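Local coordinates for flagellar biosynthesis protein FlhA (Bacillus subtilis, PDB 3MIX) that takes part in the export of flagellar proteins as a membrane component of the type III secretion system, here represented by its cytosolic domain, at residues Glu33-Ser36 / Pro37-Val41; Leu43-Asp47 / Pro48-Glu52. All coordinates share one frame; numbering follows the deposited sequence.

Contact 1 of 2, residues Glu33-Ser36 / Pro37-Val41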
loop_
_atom_site.group_PDB
_atom_site.type_symbol
_atom_site.label_atom_id
_atom_site.label_comp_id
_atom_site.label_asym_id
_atom_site.label_seq_id
_atom_site.Cartn_x
_atom_site.Cartn_y
_atom_site.Cartn_z
ATOM N N GLU A 33 -26.237 24.784 -2.608
ATOM C CA GLU A 33 -27.579 24.840 -3.200
ATOM C C GLU A 33 -28.055 23.520 -3.825
ATOM O O GLU A 33 -29.135 23.477 -4.404
ATOM C CB GLU A 33 -27.650 25.970 -4.246
ATOM C CG GLU A 33 -26.806 25.722 -5.523
ATOM C CD GLU A 33 -25.308 25.945 -5.318
ATOM O OE1 GLU A 33 -24.610 25.024 -4.825
ATOM O OE2 GLU A 33 -24.826 27.046 -5.668
ATOM N N LEU A 34 -27.267 22.455 -3.694
ATOM C CA LEU A 34 -27.509 21.186 -4.413
ATOM C C LEU A 34 -28.929 20.610 -4.274
ATOM O O LEU A 34 -29.257 19.959 -3.283
ATOM C CB LEU A 34 -26.450 20.145 -4.040
ATOM C CG LEU A 34 -24.972 20.552 -4.139
ATOM C CD1 LEU A 34 -24.071 19.339 -3.980
ATOM C CD2 LEU A 34 -24.626 21.285 -5.441
ATOM N N LYS A 35 -29.761 20.855 -5.284
ATOM C CA LYS A 35 -31.177 20.480 -5.237
ATOM C C LYS A 35 -31.675 19.809 -6.529
ATOM O O LYS A 35 -32.437 18.840 -6.488
ATOM C CB LYS A 35 -32.048 21.705 -4.892
ATOM C CG LYS A 35 -32.222 22.734 -6.023
ATOM C CD LYS A 35 -30.942 23.538 -6.249
ATOM C CE LYS A 35 -30.451 23.459 -7.684
ATOM N NZ LYS A 35 -28.982 23.343 -7.711
ATOM N N SER A 36 -31.248 20.351 -7.665
ATOM C CA SER A 36 -31.684 19.890 -8.969
ATOM C C SER A 36 -30.934 18.600 -9.324
ATOM O O SER A 36 -29.879 18.327 -8.749
ATOM C CB SER A 36 -31.415 20.972 -10.012
ATOM O OG SER A 36 -30.021 21.167 -10.152
ATOM N N PRO A 37 -31.490 17.799 -10.254
ATOM C CA PRO A 37 -30.788 16.605 -10.731
ATOM C C PRO A 37 -29.342 16.876 -11.166
ATOM O O PRO A 37 -28.463 16.065 -10.895
ATOM C CB PRO A 37 -31.642 16.154 -11.922
ATOM C CG PRO A 37 -33.011 16.581 -11.563
ATOM C CD PRO A 37 -32.856 17.887 -10.816
ATOM N N GLU A 38 -29.108 18.024 -11.802
ATOM C CA GLU A 38 -27.797 18.339 -12.396
ATOM C C GLU A 38 -26.718 18.646 -11.373
ATOM O O GLU A 38 -25.557 18.317 -11.598
ATOM C CB GLU A 38 -27.895 19.500 -13.399
ATOM C CG GLU A 38 -28.925 19.327 -14.519
ATOM C CD GLU A 38 -30.313 19.803 -14.130
ATOM O OE1 GLU A 38 -30.525 21.027 -14.010
ATOM O OE2 GLU A 38 -31.213 18.957 -13.958
ATOM N N SER A 39 -27.091 19.266 -10.255
ATOM C CA SER A 39 -26.114 19.667 -9.242
ATOM C C SER A 39 -25.941 18.630 -8.121
ATOM O O SER A 39 -24.934 18.641 -7.397
ATOM C CB SER A 39 -26.435 21.065 -8.690
ATOM O OG SER A 39 -27.354 21.031 -7.618
ATOM N N VAL A 40 -26.902 17.718 -8.000
ATOM C CA VAL A 40 -26.790 16.615 -7.039
ATOM C C VAL A 40 -25.703 15.592 -7.415
ATOM O O VAL A 40 -25.081 15.001 -6.526
ATOM C CB VAL A 40 -28.167 15.972 -6.715
ATOM C CG1 VAL A 40 -28.010 14.730 -5.876
ATOM C CG2 VAL A 40 -29.020 16.974 -5.965
ATOM N N VAL A 41 -25.442 15.411 -8.713
ATOM C CA VAL A 41 -24.346 14.507 -9.138
ATOM C C VAL A 41 -23.023 14.859 -8.457
ATOM O O VAL A 41 -22.230 13.976 -8.160
ATOM C CB VAL A 41 -24.064 14.533 -10.655
ATOM C CG1 VAL A 41 -23.609 13.173 -11.125
ATOM C CG2 VAL A 41 -25.281 14.935 -11.391
#

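Contact 2 of 2, residues Leu43-Asp47 / Pro48-Glu52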
loop_
_atom_site.group_PDB
_atom_site.type_symbol
_atom_site.label_atom_id
_atom_site.label_comp_id
_atom_site.label_asym_id
_atom_site.label_seq_id
_atom_site.Cartn_x
_atom_site.Cartn_y
_atom_site.Cartn_z
ATOM N N LEU A 43 -22.410 15.786 -5.555
ATOM C CA LEU A 43 -22.315 15.046 -4.294
ATOM C C LEU A 43 -21.641 13.679 -4.440
ATOM O O LEU A 43 -21.146 13.135 -3.467
ATOM C CB LEU A 43 -23.693 14.841 -3.656
ATOM C CG LEU A 43 -24.395 15.947 -2.875
ATOM C CD1 LEU A 43 -25.747 15.452 -2.442
ATOM C CD2 LEU A 43 -23.576 16.387 -1.651
ATOM N N LEU A 44 -21.674 13.105 -5.642
ATOM C CA LEU A 44 -21.057 11.799 -5.867
ATOM C C LEU A 44 -19.582 12.004 -6.181
ATOM O O LEU A 44 -19.213 12.312 -7.322
ATOM C CB LEU A 44 -21.761 11.025 -6.986
ATOM C CG LEU A 44 -23.284 10.979 -6.946
ATOM C CD1 LEU A 44 -23.853 10.362 -8.229
ATOM C CD2 LEU A 44 -23.791 10.270 -5.698
ATOM N N HIS A 45 -18.756 11.850 -5.146
ATOM C CA HIS A 45 -17.326 12.094 -5.239
ATOM C C HIS A 45 -16.668 10.833 -5.686
ATOM O O HIS A 45 -16.692 9.838 -4.965
ATOM C CB HIS A 45 -16.749 12.482 -3.876
ATOM C CG HIS A 45 -17.156 13.850 -3.425
ATOM N ND1 HIS A 45 -16.307 14.935 -3.482
ATOM C CD2 HIS A 45 -18.330 14.312 -2.936
ATOM C CE1 HIS A 45 -16.940 16.005 -3.037
ATOM N NE2 HIS A 45 -18.168 15.653 -2.694
ATOM N N ILE A 46 -16.060 10.859 -6.866
ATOM C CA ILE A 46 -15.420 9.640 -7.369
ATOM C C ILE A 46 -13.916 9.849 -7.670
ATOM O O ILE A 46 -13.234 8.923 -8.102
ATOM C CB ILE A 46 -16.235 8.991 -8.549
ATOM C CG1 ILE A 46 -16.599 10.013 -9.619
ATOM C CG2 ILE A 46 -17.544 8.375 -8.041
ATOM C CD1 ILE A 46 -15.734 9.943 -10.807
ATOM N N ASP A 47 -13.413 11.056 -7.403
ATOM C CA ASP A 47 -12.010 11.374 -7.623
ATOM C C ASP A 47 -11.088 10.441 -6.824
ATOM O O ASP A 47 -11.333 10.169 -5.661
ATOM C CB ASP A 47 -11.716 12.827 -7.260
ATOM C CG ASP A 47 -12.637 13.801 -7.951
ATOM O OD1 ASP A 47 -13.782 13.974 -7.488
ATOM O OD2 ASP A 47 -12.217 14.415 -8.948
ATOM N N PRO A 48 -10.015 9.961 -7.450
ATOM C CA PRO A 48 -9.132 9.042 -6.721
ATOM C C PRO A 48 -8.515 9.641 -5.462
ATOM O O PRO A 48 -8.389 8.927 -4.463
ATOM C CB PRO A 48 -8.038 8.666 -7.740
ATOM C CG PRO A 48 -8.292 9.420 -8.958
ATOM C CD PRO A 48 -9.496 10.336 -8.779
ATOM N N ILE A 49 -8.151 10.930 -5.491
ATOM C CA ILE A 49 -7.514 11.576 -4.349
ATOM C C ILE A 49 -8.017 12.995 -4.180
ATOM O O ILE A 49 -7.941 13.801 -5.110
ATOM C CB ILE A 49 -5.947 11.677 -4.474
ATOM C CG1 ILE A 49 -5.292 10.349 -4.890
ATOM C CG2 ILE A 49 -5.338 12.230 -3.158
ATOM C CD1 ILE A 49 -3.736 10.442 -5.041
ATOM N N GLU A 50 -8.517 13.298 -2.985
ATOM C CA GLU A 50 -9.038 14.608 -2.702
ATOM C C GLU A 50 -8.387 15.141 -1.448
ATOM O O GLU A 50 -8.367 14.464 -0.416
ATOM C CB GLU A 50 -10.560 14.568 -2.454
ATOM C CG GLU A 50 -11.388 14.007 -3.571
ATOM C CD GLU A 50 -12.838 13.822 -3.136
ATOM O OE1 GLU A 50 -13.554 14.833 -3.080
ATOM O OE2 GLU A 50 -13.249 12.675 -2.832
ATOM N N PHE A 51 -7.896 16.369 -1.539
ATOM C CA PHE A 51 -7.377 17.091 -0.401
ATOM C C PHE A 51 -8.268 18.308 -0.181
ATOM O O PHE A 51 -8.389 19.172 -1.057
ATOM C CB PHE A 51 -5.929 17.515 -0.649
ATOM C CG PHE A 51 -5.308 18.258 0.496
ATOM C CD1 PHE A 51 -4.744 17.571 1.569
ATOM C CD2 PHE A 51 -5.279 19.640 0.506
ATOM C CE1 PHE A 51 -4.171 18.249 2.624
ATOM C CE2 PHE A 51 -4.702 20.330 1.574
ATOM C CZ PHE A 51 -4.150 19.635 2.623
ATOM N N GLU A 52 -8.897 18.332 0.994
ATOM C CA GLU A 52 -9.846 19.344 1.399
ATOM C C GLU A 52 -9.356 20.103 2.619
ATOM O O GLU A 52 -8.802 19.515 3.551
ATOM C CB GLU A 52 -11.184 18.696 1.732
ATOM C CG GLU A 52 -11.851 18.036 0.539
ATOM C CD GLU A 52 -13.244 17.519 0.853
ATOM O OE1 GLU A 52 -13.716 17.681 2.003
ATOM O OE2 GLU A 52 -13.873 16.934 -0.063
HETATM O O HOH W 1 -11.397 10.356 -2.820
#

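Contact 1 of 2, residues Glu33-Ser36 / Pro37-Val41
S39 and K35 meet through the serine hydroxyl, which draws two donors from the lysine. The ammonium group supplies the shorter bond, K35 NZ to S39 OG at 2.8 Å; the backbone adds a weak one, K35 N to S39 OG at 3.4 Å, with an N-H...O angle of 136°. The lysine chain leaves with CG between the backbone N and the carbonyl carbon (chi1 74°) and bends again at each later torsion, although the middle of the chain is less sure in the model. A long, flexible lysine suits this, since its CB points away from 37-41 and the chain has to turn back to reach the hydroxyl. The hydroxyl of S39, short enough to stay close to the backbone, also lies against L34, with S39 OG 3.2 Å from L34 CA.

L34 packs its methyls against S39 as well. Its CD2 methyl lies 3.3 Å from S39 O and also touches the serine CB, while CD1 rests near the same carbonyl oxygen.

The carbonyl of S36 serves two amides. V40 N donates to S36 O at 3.1 Å, coming in almost in line with the C=O bond (166°), and S39 N adds a weak bond to the same oxygen. That S39 amide is shared, for S36 OG also accepts from S39 N at 3.5 Å, a weak capping bond. The CG2 methyl of V40 lies against S36 O and reaches K35 C. P37 has no amide hydrogen to satisfy.

S36 is the N-cap, and P37 follows it at the first helical position, a place that suits proline; together they open the short, weakly bonded helix 37-40 on the surface of the cytosolic domain.

Contact 2 of 2, residues Leu43-Asp47 / Pro48-Glu52
The backbone of 43-47 runs as an irregular loop up to D47 and P48, turns there, and continues from I49 as an extended strand, so that H45 comes to face E50 and E52 across the bend. Proline suits the corner because its ring fixes phi and its nitrogen needs no hydrogen-bond partner. Beyond it the strand's backbone is bonded on both sides, I49 and F51 to R92 and E50 to K107.

H45 directs its CB toward the strand, and E50 answers with an extended chain. The two side chains cross at about a right angle, yet their flat ends are nearly parallel, 20° apart. H45 ND1 donates to E50 OE1 at 2.8 Å, meeting it on the syn side of the carboxylate; the oxygen lies at the edge of the ring, tilted 27° out of its plane, and the bond is bent, with an N-H...O angle of 139°. The second oxygen is held by water: water 1 donates both to E50 OE2 at 3.0 Å and to D47 O at 2.8 Å, thereby tying the buried glutamate to the bend. The aliphatic part of E50 also packs on D47, with CG 3.9 Å from D47 CB.

The other ring nitrogen of H45, NE2, is bonded to E28 OE2 on helix 24-31, so the imidazole bridges two carboxylates, an environment that may favour its protonated form, though R92 nearby would offset part of this. E52 OE2 lies obliquely 4.4 Å from H45 CE1, but its stronger partner is R94, which forms a salt bridge with it. R92 is a weak, long ion-pair partner of both D47 and E50.

Here a His-carboxylate hydrogen bond fastens the incoming loop to strand 49-53, an inner strand of a four-stranded mixed sheet.

Overall arrangement
Contact 1 and contact 2 follow one another along the chain, the first opening with the loop after helix 24-31 and the second leading into strand 49-53. Their centres are about 17 Å apart, and they touch where L34 CD1 meets L43 CG at 3.6 Å. Contact 1 lies at the surface, with none of its touching residues buried, about 35 Å from the chain's centre; contact 2, about 19 Å from it, is partly buried and joins the four-stranded sheet. Helix 24-31 lies beside the second contact, receiving L43 and H45. The N-terminal part of the cytosolic domain thus passes from helix 24-31 through a capped short helix at the surface and a loop into its sheet.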